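PDB 5JD3: LAE5 from Uncultured bacterium, which probably hydrolyses carboxylic esters as a GDSL-like (SGNH-type) alpha/beta hydrolase whose natural substrate is not known. Local coordinates for residues G27-I33 with L102-A108; A54-V60 with R77-Q81; L63-L67 with A228-A232; V88-A92 with T138-L142. All blocks are in the same frame, centred on the assembly; numbering follows the deposited sequence.

In the fold
All four contacts are largely buried, but they sit in different layers of an alpha/beta/alpha sandwich. Contact 1 lies within the sheet: a backbone-bonded pair of parallel strands, with apolar side chains on both faces. Contact 2 joins edge strand 77-82, which pairs with strand 29-34 on the side away from strand 106-110, to the loop leading into helix 59-70, and is the most dependent on polar side chains. Contact 3 uses that same helix against helix 219-232, over the face carrying Leu30 and Ile32. Contact 4 joins two helices on the opposite face, about 24 Å centre to centre from contact 3. Neither pair of helical segments has a hydrogen bond across it; contact 3 adds aromatic faces, whereas contact 4 is aliphatic.

Contact 1. Residues G27-I33 with L102-A108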
loop_
_atom_site.group_PDB
_atom_site.type_symbol
_atom_site.label_atom_id
_atom_site.label_comp_id
_atom_site.label_asym_id
_atom_site.label_seq_id
_atom_site.Cartn_x
_atom_site.Cartn_y
_atom_site.Cartn_z
ATOM N N GLY A 27 9.960 -12.175 -14.806
ATOM C CA GLY A 27 10.342 -13.197 -13.849
ATOM C C GLY A 27 10.722 -12.650 -12.487
ATOM O O GLY A 27 11.334 -13.349 -11.680
ATOM N N SER A 28 10.356 -11.399 -12.227
ATOM C CA SER A 28 10.695 -10.748 -10.966
ATOM C C SER A 28 9.693 -11.084 -9.867
ATOM O O SER A 28 8.539 -11.406 -10.146
ATOM C CB SER A 28 10.768 -9.232 -11.151
ATOM O OG SER A 28 11.727 -8.883 -12.133
ATOM N N LYS A 29 10.141 -11.006 -8.617
ATOM C CA LYS A 29 9.250 -11.211 -7.481
ATOM C C LYS A 29 8.953 -9.897 -6.767
ATOM O O LYS A 29 9.861 -9.218 -6.287
ATOM C CB LYS A 29 9.842 -12.215 -6.489
ATOM C CG LYS A 29 9.082 -12.265 -5.169
ATOM C CD LYS A 29 9.204 -13.617 -4.483
ATOM C CE LYS A 29 10.560 -13.794 -3.827
ATOM N NZ LYS A 29 10.554 -14.929 -2.861
ATOM N N LEU A 30 7.672 -9.548 -6.702
ATOM C CA LEU A 30 7.239 -8.332 -6.028
ATOM C C LEU A 30 6.591 -8.642 -4.683
ATOM O O LEU A 30 5.619 -9.395 -4.609
ATOM C CB LEU A 30 6.262 -7.551 -6.910
ATOM C CG LEU A 30 5.499 -6.408 -6.236
ATOM C CD1 LEU A 30 6.447 -5.318 -5.756
ATOM C CD2 LEU A 30 4.451 -5.835 -7.177
ATOM N N VAL A 31 7.135 -8.057 -3.621
ATOM C CA VAL A 31 6.570 -8.216 -2.288
ATOM C C VAL A 31 5.817 -6.956 -1.879
ATOM O O VAL A 31 6.392 -5.870 -1.817
ATOM C CB VAL A 31 7.657 -8.530 -1.241
ATOM C CG1 VAL A 31 7.112 -8.351 0.168
ATOM C CG2 VAL A 31 8.191 -9.941 -1.438
ATOM N N ILE A 32 4.524 -7.109 -1.610
ATOM C CA ILE A 32 3.686 -5.986 -1.209
ATOM C C ILE A 32 3.303 -6.105 0.261
ATOM O O ILE A 32 2.661 -7.073 0.671
ATOM C CB ILE A 32 2.417 -5.896 -2.075
ATOM C CG1 ILE A 32 2.793 -5.881 -3.558
ATOM C CG2 ILE A 32 1.610 -4.662 -1.710
ATOM C CD1 ILE A 32 1.604 -5.901 -4.492
ATOM N N ILE A 33 3.700 -5.111 1.051
ATOM C CA ILE A 33 3.520 -5.160 2.495
ATOM C C ILE A 33 2.750 -3.936 2.997
ATOM O O ILE A 33 2.911 -2.833 2.475
ATOM C CB ILE A 33 4.892 -5.267 3.211
ATOM C CG1 ILE A 33 4.719 -5.435 4.722
ATOM C CG2 ILE A 33 5.772 -4.065 2.887
ATOM C CD1 ILE A 33 6.019 -5.669 5.459
ATOM N N LEU A 102 12.725 -12.740 2.182
ATOM C CA LEU A 102 12.073 -13.310 1.011
ATOM C C LEU A 102 12.861 -13.015 -0.262
ATOM O O LEU A 102 12.520 -13.508 -1.336
ATOM C CB LEU A 102 10.645 -12.780 0.883
ATOM C CG LEU A 102 9.723 -13.113 2.059
ATOM C CD1 LEU A 102 8.303 -12.639 1.789
ATOM C CD2 LEU A 102 9.749 -14.605 2.352
ATOM N N LYS A 103 13.918 -12.227 -0.168
ATOM C CA LYS A 103 14.750 -11.877 -1.319
ATOM C C LYS A 103 14.007 -11.320 -2.507
ATOM O O LYS A 103 14.052 -11.868 -3.573
ATOM C CB LYS A 103 15.632 -13.046 -1.738
ATOM C CG LYS A 103 16.578 -13.562 -0.689
ATOM C CD LYS A 103 16.532 -15.076 -0.642
ATOM C CE LYS A 103 17.469 -15.704 0.387
ATOM N NZ LYS A 103 17.691 -14.949 1.659
ATOM N N PRO A 104 13.297 -10.232 -2.333
ATOM C CA PRO A 104 12.459 -9.743 -3.429
ATOM C C PRO A 104 13.238 -8.921 -4.449
ATOM O O PRO A 104 14.294 -8.373 -4.129
ATOM C CB PRO A 104 11.433 -8.873 -2.706
ATOM C CG PRO A 104 12.199 -8.312 -1.556
ATOM C CD PRO A 104 13.205 -9.362 -1.147
ATOM N N ASP A 105 12.716 -8.846 -5.669
ATOM C CA ASP A 105 13.293 -7.994 -6.700
ATOM C C ASP A 105 12.691 -6.600 -6.596
ATOM O O ASP A 105 13.347 -5.600 -6.884
ATOM C CB ASP A 105 13.047 -8.586 -8.089
ATOM C CG ASP A 105 13.691 -9.946 -8.263
ATOM O OD1 ASP A 105 14.916 -10.058 -8.045
ATOM O OD2 ASP A 105 12.970 -10.906 -8.608
ATOM N N TYR A 106 11.432 -6.550 -6.178
ATOM C CA TYR A 106 10.731 -5.290 -5.973
ATOM C C TYR A 106 9.966 -5.317 -4.655
ATOM O O TYR A 106 9.504 -6.371 -4.218
ATOM C CB TYR A 106 9.766 -5.010 -7.127
ATOM C CG TYR A 106 10.426 -4.850 -8.477
ATOM C CD1 TYR A 106 10.812 -3.598 -8.936
ATOM C CD2 TYR A 106 10.650 -5.946 -9.297
ATOM C CE1 TYR A 106 11.412 -3.444 -10.171
ATOM C CE2 TYR A 106 11.249 -5.802 -10.534
ATOM C CZ TYR A 106 11.627 -4.550 -10.966
ATOM O OH TYR A 106 12.223 -4.404 -12.197
ATOM N N VAL A 107 9.839 -4.156 -4.024
ATOM C CA VAL A 107 9.045 -4.034 -2.809
ATOM C C VAL A 107 8.047 -2.891 -2.927
ATOM O O VAL A 107 8.425 -1.746 -3.179
ATOM C CB VAL A 107 9.925 -3.803 -1.564
ATOM C CG1 VAL A 107 9.061 -3.446 -0.364
ATOM C CG2 VAL A 107 10.765 -5.032 -1.272
ATOM N N ALA A 108 6.770 -3.209 -2.754
ATOM C CA ALA A 108 5.730 -2.193 -2.710
ATOM C C ALA A 108 5.231 -2.045 -1.279
ATOM O O ALA A 108 4.889 -3.032 -0.629
ATOM C CB ALA A 108 4.589 -2.547 -3.647
#
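The carbonyl O of Lys29 is gripped by two consecutive amides: Asp105 N at 2.9 Å, in the carbonyl plane, and Tyr106 N at 3.1 Å, tilted from it. The carboxylate of Asp105 answers from beside them, its OD2 taking Lys29 N on the anti lone pair at 2.8 Å. From here the strands run parallel. Val31 N binds Tyr106 O, Ala108 N binds Val31 O at 2.8 Å, and Ile33 N closes on Ala108 O nearly along the C=O axis. The Lys29 chain bends at its third torsion (76°), which turns the ammonium back to the carbonyl of Leu102, NZ to O 2.9 Å. On one face Leu30 CD1 crosses over Tyr106 CB at 3.6 Å and also reaches Ala108 CB; on the other, Val31 CG2 rests on Pro104 CB at 3.6 Å. Ser28 CB meets the Tyr106 ring at its edge, in plane, while the hydroxyls of both residues turn to the backbone of Ala25. Strands 29-34 and 106-110 are neighbours at the heart of the hydrolase sheet. Main-chain bonds fix their register, and the aspartate and lysine extend the polar pairing to the loop before strand 106-110, ahead of the first bridge, Leu30 with Tyr106.

Contact 2. Residues A54-V60 with R77-Q81; sequences AHGSGYV and RLVNQ
His55 and Asn80 lie alongside one another, pointing opposite ways, each giving a side-chain N-H to the other segment's backbone. Asn80 ND2 donates to His55 O at 2.9 Å. That oxygen lies in the plane of the Asn80 amide, but the donor stands above the carbonyl plane, well off the lone pairs, and the bond is bent (135°). In return His55 NE2 makes a weak bond to Leu78 O, 2.9 Å away at the ring edge. The imidazole and amide planes are turned 46° from one another. Against Asn80, Val60 CG1 packs 3.9 Å from Asn80 CB and 3.8 Å from ND2, and Ala54 O approaches the same CB.

The next shell fixes these groups. With CG anti to the backbone N (chi1 -169°), the Asn80 amide reaches off the strand into the loop, where ND2 also donates to Thr38 O and OD1 accepts from Gly82 N. The imidazole of His55 lies against Asn64 of helix 59-70, whose N-cap is Gly58. A leucine in place of Asn80 would probably leave the carbonyls of His55 and Thr38 without this donor, Gly82 N without this acceptor, and the loop less firmly tied to the strand. Thr38 lies just past Ser36, the probable nucleophile of a Ser-His-Asp triad. One buried amide therefore joins three backbone regions beside the likely active site, and a site offering two carbonyls and an N-H suits a group that both donates and accepts.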
loop_
_atom_site.group_PDB
_atom_site.type_symbol
_atom_site.label_atom_id
_atom_site.label_comp_id
_atom_site.label_asym_id
_atom_site.label_seq_id
_atom_site.Cartn_x
_atom_site.Cartn_y
_atom_site.Cartn_z
ATOM N N ALA A 54 -4.105 -16.783 -0.979
ATOM C CA ALA A 54 -2.786 -16.352 -0.536
ATOM C C ALA A 54 -2.652 -14.840 -0.656
ATOM O O ALA A 54 -1.784 -14.234 -0.028
ATOM C CB ALA A 54 -1.699 -17.050 -1.339
ATOM N N HIS A 55 -3.521 -14.235 -1.462
ATOM C CA HIS A 55 -3.456 -12.802 -1.728
ATOM C C HIS A 55 -4.680 -12.051 -1.213
ATOM O O HIS A 55 -4.731 -10.823 -1.272
ATOM C CB HIS A 55 -3.295 -12.551 -3.228
ATOM C CG HIS A 55 -1.958 -12.956 -3.769
ATOM N ND1 HIS A 55 -1.694 -13.032 -5.118
ATOM C CD2 HIS A 55 -0.812 -13.301 -3.137
ATOM C CE1 HIS A 55 -0.438 -13.411 -5.296
ATOM N NE2 HIS A 55 0.117 -13.581 -4.111
ATOM N N GLY A 56 -5.664 -12.788 -0.711
ATOM C CA GLY A 56 -6.878 -12.174 -0.206
ATOM C C GLY A 56 -7.841 -11.806 -1.318
ATOM O O GLY A 56 -7.801 -12.385 -2.404
ATOM N N SER A 57 -8.708 -10.836 -1.046
ATOM C CA SER A 57 -9.707 -10.408 -2.020
ATOM C C SER A 57 -9.663 -8.898 -2.238
ATOM O O SER A 57 -10.687 -8.272 -2.516
ATOM C CB SER A 57 -11.104 -10.835 -1.568
ATOM O OG SER A 57 -11.454 -10.229 -0.336
ATOM N N GLY A 58 -8.472 -8.321 -2.113
ATOM C CA GLY A 58 -8.293 -6.888 -2.267
ATOM C C GLY A 58 -7.503 -6.523 -3.510
ATOM O O GLY A 58 -7.491 -7.271 -4.486
ATOM N N TYR A 59 -6.833 -5.374 -3.468
ATOM C CA TYR A 59 -6.140 -4.854 -4.643
ATOM C C TYR A 59 -4.929 -5.703 -5.018
ATOM O O TYR A 59 -4.576 -5.798 -6.193
ATOM C CB TYR A 59 -5.721 -3.394 -4.420
ATOM C CG TYR A 59 -4.504 -3.191 -3.540
ATOM C CD1 TYR A 59 -3.231 -3.090 -4.093
ATOM C CD2 TYR A 59 -4.628 -3.072 -2.162
ATOM C CE1 TYR A 59 -2.117 -2.896 -3.296
ATOM C CE2 TYR A 59 -3.519 -2.876 -1.357
ATOM C CZ TYR A 59 -2.267 -2.789 -1.930
ATOM O OH TYR A 59 -1.161 -2.595 -1.133
ATOM N N VAL A 60 -4.295 -6.316 -4.022
ATOM C CA VAL A 60 -3.155 -7.191 -4.273
ATOM C C VAL A 60 -3.583 -8.379 -5.131
ATOM O O VAL A 60 -2.898 -8.748 -6.085
ATOM C CB VAL A 60 -2.526 -7.696 -2.959
ATOM C CG1 VAL A 60 -1.533 -8.818 -3.233
ATOM C CG2 VAL A 60 -1.853 -6.550 -2.219
ATOM N N ARG A 77 5.878 -12.673 -10.032
ATOM C CA ARG A 77 5.602 -13.422 -8.813
ATOM C C ARG A 77 5.265 -12.477 -7.661
ATOM O O ARG A 77 6.153 -11.862 -7.074
ATOM C CB ARG A 77 6.809 -14.294 -8.465
ATOM C CG ARG A 77 6.631 -15.217 -7.274
ATOM C CD ARG A 77 7.911 -16.005 -7.040
ATOM N NE ARG A 77 7.882 -16.771 -5.800
ATOM C CZ ARG A 77 8.896 -17.504 -5.352
ATOM N NH1 ARG A 77 10.026 -17.568 -6.045
ATOM N NH2 ARG A 77 8.783 -18.170 -4.211
ATOM N N LEU A 78 3.979 -12.360 -7.343
ATOM C CA LEU A 78 3.533 -11.412 -6.326
ATOM C C LEU A 78 3.351 -12.057 -4.956
ATOM O O LEU A 78 2.847 -13.174 -4.842
ATOM C CB LEU A 78 2.227 -10.739 -6.758
ATOM C CG LEU A 78 2.359 -9.459 -7.590
ATOM C CD1 LEU A 78 2.901 -9.752 -8.982
ATOM C CD2 LEU A 78 1.027 -8.730 -7.670
ATOM N N VAL A 79 3.769 -11.337 -3.918
ATOM C CA VAL A 79 3.663 -11.814 -2.544
ATOM C C VAL A 79 2.906 -10.815 -1.672
ATOM O O VAL A 79 3.241 -9.631 -1.642
ATOM C CB VAL A 79 5.050 -12.059 -1.917
ATOM C CG1 VAL A 79 4.909 -12.789 -0.588
ATOM C CG2 VAL A 79 5.940 -12.843 -2.870
ATOM N N ASN A 80 1.889 -11.294 -0.964
ATOM C CA ASN A 80 1.129 -10.444 -0.056
ATOM C C ASN A 80 1.637 -10.575 1.376
ATOM O O ASN A 80 1.538 -11.639 1.986
ATOM C CB ASN A 80 -0.363 -10.787 -0.121
ATOM C CG ASN A 80 -1.236 -9.767 0.599
ATOM O OD1 ASN A 80 -0.766 -9.005 1.445
ATOM N ND2 ASN A 80 -2.521 -9.754 0.263
ATOM N N GLN A 81 2.176 -9.484 1.911
ATOM C CA GLN A 81 2.660 -9.471 3.286
ATOM C C GLN A 81 1.934 -8.420 4.117
ATOM O O GLN A 81 2.524 -7.793 4.997
ATOM C CB GLN A 81 4.170 -9.223 3.320
ATOM C CG GLN A 81 5.001 -10.433 2.927
ATOM C CD GLN A 81 4.857 -11.579 3.911
ATOM O OE1 GLN A 81 5.129 -11.427 5.101
ATOM N NE2 GLN A 81 4.422 -12.732 3.418
#

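Contact 3. Residues L63-L67 with A228-A232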
loop_
_atom_site.group_PDB
_atom_site.type_symbol
_atom_site.label_atom_id
_atom_site.label_comp_id
_atom_site.label_asym_id
_atom_site.label_seq_id
_atom_site.Cartn_x
_atom_site.Cartn_y
_atom_site.Cartn_z
ATOM N N LEU A 63 -4.229 -7.030 -8.583
ATOM C CA LEU A 63 -2.975 -6.853 -9.304
ATOM C C LEU A 63 -2.486 -8.180 -9.865
ATOM O O LEU A 63 -2.091 -8.266 -11.027
ATOM C CB LEU A 63 -1.905 -6.246 -8.393
ATOM C CG LEU A 63 -2.073 -4.781 -7.989
ATOM C CD1 LEU A 63 -0.984 -4.373 -7.010
ATOM C CD2 LEU A 63 -2.048 -3.890 -9.215
ATOM N N ASN A 64 -2.523 -9.213 -9.030
ATOM C CA ASN A 64 -2.069 -10.540 -9.423
ATOM C C ASN A 64 -2.884 -11.098 -10.586
ATOM O O ASN A 64 -2.332 -11.673 -11.524
ATOM C CB ASN A 64 -2.130 -11.494 -8.229
ATOM C CG ASN A 64 -1.464 -12.825 -8.511
ATOM O OD1 ASN A 64 -0.237 -12.933 -8.496
ATOM N ND2 ASN A 64 -2.269 -13.849 -8.764
ATOM N N ALA A 65 -4.200 -10.918 -10.523
ATOM C CA ALA A 65 -5.089 -11.381 -11.581
ATOM C C ALA A 65 -4.864 -10.597 -12.869
ATOM O O ALA A 65 -4.789 -11.173 -13.954
ATOM C CB ALA A 65 -6.541 -11.268 -11.140
ATOM N N HIS A 66 -4.757 -9.278 -12.735
ATOM C CA HIS A 66 -4.548 -8.382 -13.867
ATOM C C HIS A 66 -3.258 -8.703 -14.615
ATOM O O HIS A 66 -3.248 -8.805 -15.842
ATOM C CB HIS A 66 -4.531 -6.929 -13.384
ATOM C CG HIS A 66 -4.266 -5.924 -14.464
ATOM N ND1 HIS A 66 -5.248 -5.095 -14.963
ATOM C CD2 HIS A 66 -3.128 -5.599 -15.123
ATOM C CE1 HIS A 66 -4.728 -4.309 -15.888
ATOM N NE2 HIS A 66 -3.444 -4.597 -16.007
ATOM N N LEU A 67 -2.172 -8.857 -13.866
ATOM C CA LEU A 67 -0.860 -9.099 -14.456
ATOM C C LEU A 67 -0.781 -10.463 -15.136
ATOM O O LEU A 67 -0.136 -10.608 -16.172
ATOM C CB LEU A 67 0.229 -8.972 -13.391
ATOM C CG LEU A 67 0.427 -7.553 -12.849
ATOM C CD1 LEU A 67 1.253 -7.561 -11.571
ATOM C CD2 LEU A 67 1.070 -6.661 -13.903
ATOM N N ALA A 228 -4.310 2.499 -9.926
ATOM C CA ALA A 228 -3.338 3.553 -9.663
ATOM C C ALA A 228 -1.929 2.973 -9.691
ATOM O O ALA A 228 -1.003 3.579 -10.233
ATOM C CB ALA A 228 -3.619 4.218 -8.326
ATOM N N PHE A 229 -1.785 1.788 -9.106
ATOM C CA PHE A 229 -0.519 1.064 -9.085
ATOM C C PHE A 229 -0.078 0.692 -10.497
ATOM O O PHE A 229 1.068 0.926 -10.882
ATOM C CB PHE A 229 -0.651 -0.192 -8.216
ATOM C CG PHE A 229 0.620 -0.987 -8.083
ATOM C CD1 PHE A 229 1.457 -0.798 -6.996
ATOM C CD2 PHE A 229 0.965 -1.940 -9.028
ATOM C CE1 PHE A 229 2.622 -1.531 -6.863
ATOM C CE2 PHE A 229 2.128 -2.674 -8.902
ATOM C CZ PHE A 229 2.957 -2.471 -7.819
ATOM N N LEU A 230 -0.998 0.105 -11.257
ATOM C CA LEU A 230 -0.715 -0.347 -12.616
ATOM C C LEU A 230 -0.332 0.804 -13.535
ATOM O O LEU A 230 0.595 0.685 -14.339
ATOM C CB LEU A 230 -1.925 -1.088 -13.187
ATOM C CG LEU A 230 -2.270 -2.414 -12.509
ATOM C CD1 LEU A 230 -3.662 -2.872 -12.904
ATOM C CD2 LEU A 230 -1.235 -3.474 -12.853
ATOM N N ALA A 231 -1.049 1.916 -13.415
ATOM C CA ALA A 231 -0.783 3.096 -14.230
ATOM C C ALA A 231 0.597 3.668 -13.930
ATOM O O ALA A 231 1.328 4.058 -14.841
ATOM C CB ALA A 231 -1.856 4.150 -14.004
ATOM N N ALA A 232 0.947 3.711 -12.648
ATOM C CA ALA A 232 2.239 4.236 -12.219
ATOM C C ALA A 232 3.382 3.339 -12.685
ATOM O O ALA A 232 4.499 3.806 -12.904
ATOM C CB ALA A 232 2.270 4.391 -10.707
#
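Helix segments 63-67 and 228-232 cross at 47° with their axes 11.4 Å apart, a wide spacing that leaves side chains to bridge the gap; the nearest alpha carbons, Leu63 CA and Leu230 CA, are 7.6 Å apart. Leu230 makes most of the contacts. Its CD1 sits over the middle of the His66 ring, 3.3 Å from the centroid and only 4° off the normal, a close CH-pi contact, while its CG meets Leu63 CD2 at 3.6 Å and its CD2 lies alongside Leu67 CD2. The His66 ring is brought over the leucine by a first torsion that sets CG anti to the backbone N (178°), and NE2 is held by Cys235 O.

Both helices lie on one face of the parallel sheet of the SGNH-type sandwich: Leu63 also packs on Ile32, and Phe229 on Leu30. Replacing His66 with an alanine would probably strip the Leu230 methyl of its aromatic cover and leave Cys235 O without this donor. Leu63 also meets Phe229. Its side chain crosses the phenylalanine at about a right angle, CD1 making a CH-pi contact over one ring face, 3.9 Å from the centroid but offset toward the rim, and CD2 touching Phe229 CD2 at 3.6 Å.

Contact 4. Residues V88-A92 with T138-L142; sequences VRDLA and TLDEL
Val88 and Thr138 lie side by side, pointing opposite ways, with their branched ends in contact, Val88 CG2 to Thr138 CG2 at 3.8 Å. The valine has CG1 in the crowded position between its backbone N and carbonyl carbon (chi1 73°), an unusual choice in a helix; this rotamer puts both methyls against the partner, CG1 lying 4.0 Å from Thr138 CB. The threonine divides its two branches by character. Its OG1 is turned back to Glu134 O, one turn earlier in its own helix, and the methyl, anti to the backbone N, faces across the gap and comes within 3.6 Å of Val88 O.

One turn on, Leu142 takes over the packing. With CG anti to the carbonyl carbon (chi1 -66°), its two methyls divide the work: CD1 lies 4.1 Å from Val88 CG2 and approaches Leu91 CB, while CD2 settles 3.8 Å from Ala92 CA and against its methyl. The small alanine lets the leucine approach the helix backbone. The segments run roughly parallel, at 31°, and Leu91 and Leu139 both continue inward to Met109 of strand 106-110, so the pair covers that face of the sheet. Between the segments the helices meet through methyl packing, without a hydrogen bond; the salt bridge from Arg89 to Glu134 adds a charged tie between the same two helices just beyond them.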
loop_
_atom_site.group_PDB
_atom_site.type_symbol
_atom_site.label_atom_id
_atom_site.label_comp_id
_atom_site.label_asym_id
_atom_site.label_seq_id
_atom_site.Cartn_x
_atom_site.Cartn_y
_atom_site.Cartn_z
ATOM N N VAL A 88 3.503 1.824 10.754
ATOM C CA VAL A 88 4.866 1.725 10.246
ATOM C C VAL A 88 5.778 1.191 11.351
ATOM O O VAL A 88 6.852 0.651 11.083
ATOM C CB VAL A 88 5.386 3.086 9.727
ATOM C CG1 VAL A 88 5.689 4.027 10.884
ATOM C CG2 VAL A 88 6.616 2.889 8.852
ATOM N N ARG A 89 5.326 1.332 12.594
ATOM C CA ARG A 89 6.031 0.792 13.749
ATOM C C ARG A 89 6.015 -0.734 13.719
ATOM O O ARG A 89 7.020 -1.383 14.007
ATOM C CB ARG A 89 5.398 1.308 15.044
ATOM C CG ARG A 89 6.117 0.891 16.315
ATOM C CD ARG A 89 5.346 1.337 17.551
ATOM N NE ARG A 89 5.431 2.780 17.768
ATOM C CZ ARG A 89 4.413 3.539 18.163
ATOM N NH1 ARG A 89 3.222 2.996 18.379
ATOM N NH2 ARG A 89 4.584 4.842 18.337
ATOM N N ASP A 90 4.865 -1.297 13.359
ATOM C CA ASP A 90 4.709 -2.744 13.266
ATOM C C ASP A 90 5.488 -3.317 12.085
ATOM O O ASP A 90 6.020 -4.425 12.161
ATOM C CB ASP A 90 3.229 -3.116 13.140
ATOM C CG ASP A 90 2.410 -2.658 14.330
ATOM O OD1 ASP A 90 2.946 -2.654 15.458
ATOM O OD2 ASP A 90 1.228 -2.303 14.138
ATOM N N LEU A 91 5.544 -2.557 10.997
ATOM C CA LEU A 91 6.257 -2.978 9.794
ATOM C C LEU A 91 7.748 -3.153 10.053
ATOM O O LEU A 91 8.354 -4.131 9.616
ATOM C CB LEU A 91 6.042 -1.968 8.665
ATOM C CG LEU A 91 5.021 -2.334 7.587
ATOM C CD1 LEU A 91 3.672 -2.664 8.203
ATOM C CD2 LEU A 91 4.893 -1.205 6.575
ATOM N N ALA A 92 8.332 -2.198 10.768
ATOM C CA ALA A 92 9.762 -2.209 11.051
ATOM C C ALA A 92 10.161 -3.408 11.905
ATOM O O ALA A 92 11.273 -3.921 11.788
ATOM C CB ALA A 92 10.170 -0.915 11.737
ATOM N N THR A 138 10.893 6.495 10.516
ATOM C CA THR A 138 10.790 5.047 10.362
ATOM C C THR A 138 10.627 4.650 8.897
ATOM O O THR A 138 11.273 3.714 8.425
ATOM C CB THR A 138 9.611 4.475 11.174
ATOM O OG1 THR A 138 9.694 4.933 12.529
ATOM C CG2 THR A 138 9.634 2.955 11.155
ATOM N N LEU A 139 9.762 5.366 8.185
ATOM C CA LEU A 139 9.503 5.089 6.775
ATOM C C LEU A 139 10.755 5.306 5.931
ATOM O O LEU A 139 11.075 4.501 5.058
ATOM C CB LEU A 139 8.365 5.971 6.258
ATOM C CG LEU A 139 7.872 5.742 4.829
ATOM C CD1 LEU A 139 7.215 4.380 4.704
ATOM C CD2 LEU A 139 6.909 6.845 4.420
ATOM N N ASP A 140 11.455 6.403 6.202
ATOM C CA ASP A 140 12.694 6.726 5.505
ATOM C C ASP A 140 13.767 5.681 5.788
ATOM O O ASP A 140 14.561 5.335 4.913
ATOM C CB ASP A 140 13.185 8.117 5.915
ATOM C CG ASP A 140 14.561 8.439 5.366
ATOM O OD1 ASP A 140 14.642 8.973 4.240
ATOM O OD2 ASP A 140 15.561 8.165 6.063
ATOM N N GLU A 141 13.832 5.191 7.010
ATOM C CA GLU A 141 14.794 4.170 7.394
ATOM C C GLU A 141 14.543 2.819 6.752
ATOM O O GLU A 141 15.452 2.162 6.339
ATOM C CB GLU A 141 14.972 4.094 8.904
ATOM C CG GLU A 141 15.579 2.818 9.478
ATOM C CD GLU A 141 17.077 2.546 9.178
ATOM O OE1 GLU A 141 17.832 3.429 8.679
ATOM O OE2 GLU A 141 17.536 1.413 9.446
ATOM N N LEU A 142 13.288 2.419 6.675
ATOM C CA LEU A 142 12.953 1.167 6.005
ATOM C C LEU A 142 13.345 1.221 4.534
ATOM O O LEU A 142 13.904 0.268 3.990
ATOM C CB LEU A 142 11.460 0.863 6.136
ATOM C CG LEU A 142 10.929 0.570 7.539
ATOM C CD1 LEU A 142 9.431 0.309 7.495
ATOM C CD2 LEU A 142 11.664 -0.611 8.154
#